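Local coordinates for mitochondrial RNA-binding protein 1 (Trypanosoma brucei, PDB 2GIA) that binds guide RNA together with its partner MRP2 and acts as an RNA matchmaker in mitochondrial RNA editing, at residues V67-L77 / H88-F99. Sequence-based numbering, arbitrary orientation.
Sequences VRLRHVDLAYL and HRMETKAYTLDF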
loop_
_atom_site.group_PDB
_atom_site.type_symbol
_atom_site.label_atom_id
_atom_site.label_comp_id
_atom_site.label_asym_id
_atom_site.label_seq_id
_atom_site.Cartn_x
_atom_site.Cartn_y
_atom_site.Cartn_z
ATOM N N VAL B 67 -25.679 5.871 -4.891
ATOM C CA VAL B 67 -25.121 7.169 -4.554
ATOM C C VAL B 67 -23.681 7.296 -5.051
ATOM O O VAL B 67 -22.940 6.309 -5.128
ATOM C CB VAL B 67 -25.155 7.455 -3.013
ATOM C CG1 VAL B 67 -26.649 7.464 -2.506
ATOM C CG2 VAL B 67 -24.387 6.402 -2.232
ATOM N N ARG B 68 -23.295 8.530 -5.352
ATOM C CA ARG B 68 -21.947 8.790 -5.875
ATOM C C ARG B 68 -21.271 9.771 -4.932
ATOM O O ARG B 68 -21.849 10.801 -4.615
ATOM C CB ARG B 68 -22.106 9.375 -7.295
ATOM C CG ARG B 68 -20.820 9.637 -8.027
ATOM C CD ARG B 68 -21.126 10.501 -9.265
ATOM N NE ARG B 68 -20.341 10.085 -10.415
ATOM C CZ ARG B 68 -20.611 9.034 -11.186
ATOM N NH1 ARG B 68 -21.671 8.267 -10.948
ATOM N NH2 ARG B 68 -19.798 8.739 -12.197
ATOM N N LEU B 69 -20.055 9.452 -4.455
ATOM C CA LEU B 69 -19.342 10.343 -3.539
ATOM C C LEU B 69 -18.239 11.119 -4.296
ATOM O O LEU B 69 -17.940 10.832 -5.449
ATOM C CB LEU B 69 -18.730 9.518 -2.376
ATOM C CG LEU B 69 -19.643 8.526 -1.624
ATOM C CD1 LEU B 69 -19.008 8.095 -0.258
ATOM C CD2 LEU B 69 -20.988 9.123 -1.411
ATOM N N ARG B 70 -17.639 12.093 -3.636
ATOM C CA ARG B 70 -16.579 12.903 -4.250
ATOM C C ARG B 70 -15.198 12.360 -3.887
ATOM O O ARG B 70 -15.054 11.586 -2.953
ATOM C CB ARG B 70 -16.657 14.347 -3.747
ATOM C CG ARG B 70 -17.929 15.143 -4.050
ATOM C CD ARG B 70 -17.897 16.442 -3.189
ATOM N NE ARG B 70 -17.851 16.112 -1.752
ATOM C CZ ARG B 70 -17.581 16.978 -0.778
ATOM N NH1 ARG B 70 -17.318 18.249 -1.082
ATOM N NH2 ARG B 70 -17.580 16.575 0.498
ATOM N N HIS B 71 -14.169 12.764 -4.619
ATOM C CA HIS B 71 -12.835 12.304 -4.287
ATOM C C HIS B 71 -12.504 12.584 -2.820
ATOM O O HIS B 71 -11.921 11.747 -2.129
ATOM C CB HIS B 71 -11.785 13.004 -5.158
ATOM C CG HIS B 71 -10.438 12.330 -5.137
ATOM N ND1 HIS B 71 -9.299 12.942 -5.620
ATOM C CD2 HIS B 71 -10.057 11.087 -4.736
ATOM C CE1 HIS B 71 -8.276 12.109 -5.518
ATOM N NE2 HIS B 71 -8.704 10.977 -4.984
ATOM N N VAL B 72 -12.869 13.761 -2.324
ATOM C CA VAL B 72 -12.534 14.072 -0.944
ATOM C C VAL B 72 -13.293 13.224 0.083
ATOM O O VAL B 72 -12.784 12.939 1.180
ATOM C CB VAL B 72 -12.691 15.626 -0.679
ATOM C CG1 VAL B 72 -14.147 16.010 -0.501
ATOM C CG2 VAL B 72 -11.837 16.021 0.513
ATOM N N ASP B 73 -14.475 12.749 -0.294
ATOM C CA ASP B 73 -15.253 11.891 0.610
ATOM C C ASP B 73 -14.519 10.574 0.748
ATOM O O ASP B 73 -14.514 9.964 1.819
ATOM C CB ASP B 73 -16.647 11.612 0.032
ATOM C CG ASP B 73 -17.496 12.884 -0.090
ATOM O OD1 ASP B 73 -17.457 13.697 0.842
ATOM O OD2 ASP B 73 -18.187 13.048 -1.114
ATOM N N LEU B 74 -13.922 10.106 -0.344
ATOM C CA LEU B 74 -13.165 8.833 -0.243
ATOM C C LEU B 74 -12.046 9.014 0.795
ATOM O O LEU B 74 -11.810 8.166 1.676
ATOM C CB LEU B 74 -12.604 8.450 -1.617
ATOM C CG LEU B 74 -11.573 7.312 -1.635
ATOM C CD1 LEU B 74 -12.165 5.952 -1.089
ATOM C CD2 LEU B 74 -11.132 7.117 -3.107
ATOM N N ALA B 75 -11.346 10.132 0.717
ATOM C CA ALA B 75 -10.285 10.390 1.685
ATOM C C ALA B 75 -10.856 10.479 3.115
ATOM O O ALA B 75 -10.249 9.971 4.067
ATOM C CB ALA B 75 -9.541 11.711 1.292
ATOM N N TYR B 76 -12.020 11.127 3.278
ATOM C CA TYR B 76 -12.633 11.215 4.600
ATOM C C TYR B 76 -13.005 9.851 5.116
ATOM O O TYR B 76 -12.835 9.590 6.300
ATOM C CB TYR B 76 -13.903 12.113 4.584
ATOM C CG TYR B 76 -13.587 13.543 4.986
ATOM C CD1 TYR B 76 -13.180 13.824 6.277
ATOM C CD2 TYR B 76 -13.644 14.578 4.067
ATOM C CE1 TYR B 76 -12.830 15.109 6.658
ATOM C CE2 TYR B 76 -13.281 15.888 4.441
ATOM C CZ TYR B 76 -12.882 16.125 5.745
ATOM O OH TYR B 76 -12.546 17.388 6.156
ATOM N N LEU B 77 -13.502 8.965 4.242
ATOM C CA LEU B 77 -13.878 7.636 4.718
ATOM C C LEU B 77 -12.636 6.893 5.200
ATOM O O LEU B 77 -12.687 6.163 6.188
ATOM C CB LEU B 77 -14.567 6.822 3.598
ATOM C CG LEU B 77 -15.876 7.371 2.999
ATOM C CD1 LEU B 77 -16.683 6.221 2.366
ATOM C CD2 LEU B 77 -16.704 8.145 4.026
ATOM N N HIS B 88 -18.062 11.228 9.254
ATOM C CA HIS B 88 -18.006 12.143 8.124
ATOM C C HIS B 88 -19.451 12.281 7.611
ATOM O O HIS B 88 -20.097 11.267 7.310
ATOM C CB HIS B 88 -17.103 11.618 7.004
ATOM C CG HIS B 88 -17.145 12.471 5.762
ATOM N ND1 HIS B 88 -16.964 13.836 5.809
ATOM C CD2 HIS B 88 -17.317 12.159 4.461
ATOM C CE1 HIS B 88 -17.024 14.331 4.588
ATOM N NE2 HIS B 88 -17.234 13.337 3.744
ATOM N N ARG B 89 -19.952 13.516 7.536
ATOM C CA ARG B 89 -21.302 13.750 7.038
ATOM C C ARG B 89 -21.223 14.268 5.601
ATOM O O ARG B 89 -20.446 15.133 5.296
ATOM C CB ARG B 89 -22.052 14.776 7.935
ATOM C CG ARG B 89 -23.372 15.246 7.284
ATOM C CD ARG B 89 -24.362 15.773 8.318
ATOM N NE ARG B 89 -24.733 14.727 9.269
ATOM C CZ ARG B 89 -25.592 14.896 10.271
ATOM N NH1 ARG B 89 -26.188 16.074 10.443
ATOM N NH2 ARG B 89 -25.802 13.926 11.147
ATOM N N MET B 90 -22.037 13.720 4.718
ATOM C CA MET B 90 -22.037 14.140 3.331
ATOM C C MET B 90 -23.442 14.570 2.972
ATOM O O MET B 90 -24.388 13.806 3.146
ATOM C CB MET B 90 -21.607 12.954 2.465
ATOM C CG MET B 90 -20.136 12.566 2.717
ATOM S SD MET B 90 -19.811 10.929 2.098
ATOM C CE MET B 90 -20.464 9.899 3.387
ATOM N N GLU B 91 -23.580 15.805 2.490
ATOM C CA GLU B 91 -24.887 16.318 2.127
ATOM C C GLU B 91 -24.848 16.829 0.700
ATOM O O GLU B 91 -23.956 17.589 0.314
ATOM C CB GLU B 91 -25.286 17.443 3.068
ATOM C CG GLU B 91 -25.229 17.047 4.500
ATOM C CD GLU B 91 -25.648 18.159 5.424
ATOM O OE1 GLU B 91 -26.873 18.355 5.585
ATOM O OE2 GLU B 91 -24.749 18.839 5.979
ATOM N N THR B 92 -25.769 16.342 -0.113
ATOM C CA THR B 92 -25.857 16.822 -1.483
ATOM C C THR B 92 -27.352 16.917 -1.766
ATOM O O THR B 92 -28.182 16.613 -0.898
ATOM C CB THR B 92 -25.255 15.847 -2.485
ATOM O OG1 THR B 92 -26.014 14.632 -2.457
ATOM C CG2 THR B 92 -23.789 15.565 -2.161
ATOM N N LYS B 93 -27.688 17.315 -2.986
ATOM C CA LYS B 93 -29.077 17.416 -3.367
ATOM C C LYS B 93 -29.685 16.026 -3.371
ATOM O O LYS B 93 -30.882 15.865 -3.142
ATOM C CB LYS B 93 -29.185 18.032 -4.772
ATOM C CG LYS B 93 -30.383 17.521 -5.574
ATOM C CD LYS B 93 -30.013 17.167 -7.037
ATOM C CE LYS B 93 -29.974 15.636 -7.302
ATOM N NZ LYS B 93 -31.261 14.912 -6.959
ATOM N N ALA B 94 -28.869 15.004 -3.645
ATOM C CA ALA B 94 -29.414 13.656 -3.699
ATOM C C ALA B 94 -29.480 12.887 -2.374
ATOM O O ALA B 94 -30.298 11.970 -2.229
ATOM C CB ALA B 94 -28.625 12.810 -4.762
ATOM N N TYR B 95 -28.640 13.242 -1.401
ATOM C CA TYR B 95 -28.648 12.449 -0.174
ATOM C C TYR B 95 -27.991 13.175 0.959
ATOM O O TYR B 95 -27.303 14.167 0.738
ATOM C CB TYR B 95 -27.871 11.124 -0.399
ATOM C CG TYR B 95 -26.421 11.320 -0.855
ATOM C CD1 TYR B 95 -26.033 11.093 -2.198
ATOM C CD2 TYR B 95 -25.445 11.781 0.045
ATOM C CE1 TYR B 95 -24.699 11.335 -2.630
ATOM C CE2 TYR B 95 -24.130 12.015 -0.376
ATOM C CZ TYR B 95 -23.765 11.795 -1.718
ATOM O OH TYR B 95 -22.452 12.073 -2.121
ATOM N N THR B 96 -28.197 12.640 2.168
ATOM C CA THR B 96 -27.546 13.132 3.385
ATOM C C THR B 96 -27.111 11.881 4.072
ATOM O O THR B 96 -27.935 11.118 4.514
ATOM C CB THR B 96 -28.487 13.940 4.312
ATOM O OG1 THR B 96 -28.829 15.152 3.643
ATOM C CG2 THR B 96 -27.753 14.336 5.606
ATOM N N LEU B 97 -25.795 11.671 4.165
ATOM C CA LEU B 97 -25.296 10.423 4.720
ATOM C C LEU B 97 -24.166 10.642 5.682
ATOM O O LEU B 97 -23.294 11.485 5.453
ATOM C CB LEU B 97 -24.771 9.504 3.564
ATOM C CG LEU B 97 -25.766 8.832 2.618
ATOM C CD1 LEU B 97 -25.067 8.090 1.420
ATOM C CD2 LEU B 97 -26.565 7.860 3.463
ATOM N N ASP B 98 -24.178 9.868 6.762
ATOM C CA ASP B 98 -23.085 9.890 7.731
ATOM C C ASP B 98 -22.350 8.560 7.624
ATOM O O ASP B 98 -22.990 7.487 7.506
ATOM C CB ASP B 98 -23.602 9.958 9.190
ATOM C CG ASP B 98 -23.985 11.377 9.622
ATOM O OD1 ASP B 98 -23.870 12.293 8.795
ATOM O OD2 ASP B 98 -24.405 11.558 10.781
ATOM N N PHE B 99 -21.029 8.608 7.750
ATOM C CA PHE B 99 -20.255 7.371 7.779
ATOM C C PHE B 99 -19.489 7.417 9.113
ATOM O O PHE B 99 -18.757 8.398 9.386
ATOM C CB PHE B 99 -19.223 7.335 6.617
ATOM C CG PHE B 99 -18.365 6.097 6.613
ATOM C CD1 PHE B 99 -17.030 6.152 7.013
ATOM C CD2 PHE B 99 -18.897 4.864 6.154
ATOM C CE1 PHE B 99 -16.217 4.991 6.953
ATOM C CE2 PHE B 99 -18.103 3.688 6.086
ATOM C CZ PHE B 99 -16.751 3.744 6.484
HETATM O O HOH W 1 -20.820 13.979 -1.140
#
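A histidine–carboxylate hydrogen bond joins the first turn of helix 71-81 to strand 87-91, outermost within this chain in a five-stranded antiparallel sheet, where His88 meets Asp73. The bond is nearly straight: NE2 of His88 donates to OD1 of Asp73 at 2.9 Å with an angle of 177° at the hydrogen, and the oxygen lies in the ring plane. With CG anti to the backbone N (chi1 174°), the imidazole reaches the helix and also lays its face against Tyr76. The two rings form an offset stack, centroids 4.2 Å apart and planes at 10°, while Tyr76 CB sits over the imidazole centre as a CH-pi donor. Beyond the stack, Tyr76 OH bonds to Asp169 of the MRP2 chain, so this side of the contact borders the subunit interface.

Asp73 is gripped from several directions. Arg70, at the N-cap position, binds it side-on through NE and NH2; its NH2 and His88 NE2 reach OD1 from opposite faces of the carboxylate. Asp73 OD2 also accepts from the backbone N of Arg70 (2.8 Å) and from a water that donates in turn to Tyr95 OH. Tyr95 OH donates to Arg68 O at 2.9 Å, tying the hairpin to the end of strand 65-68. Apolar packing completes the seam: Val67 CG1 lies 3.7 Å from Tyr95 CD1, and Leu77 CD2 packs on Phe99 CD1 at 3.6 Å. Four N-H donors, three from Arg70 and one from His88, besides the water, fix the carboxylate's rotation; its charge would favour a protonated His88 and nearby Arg70 would oppose it, leaving the charge state open.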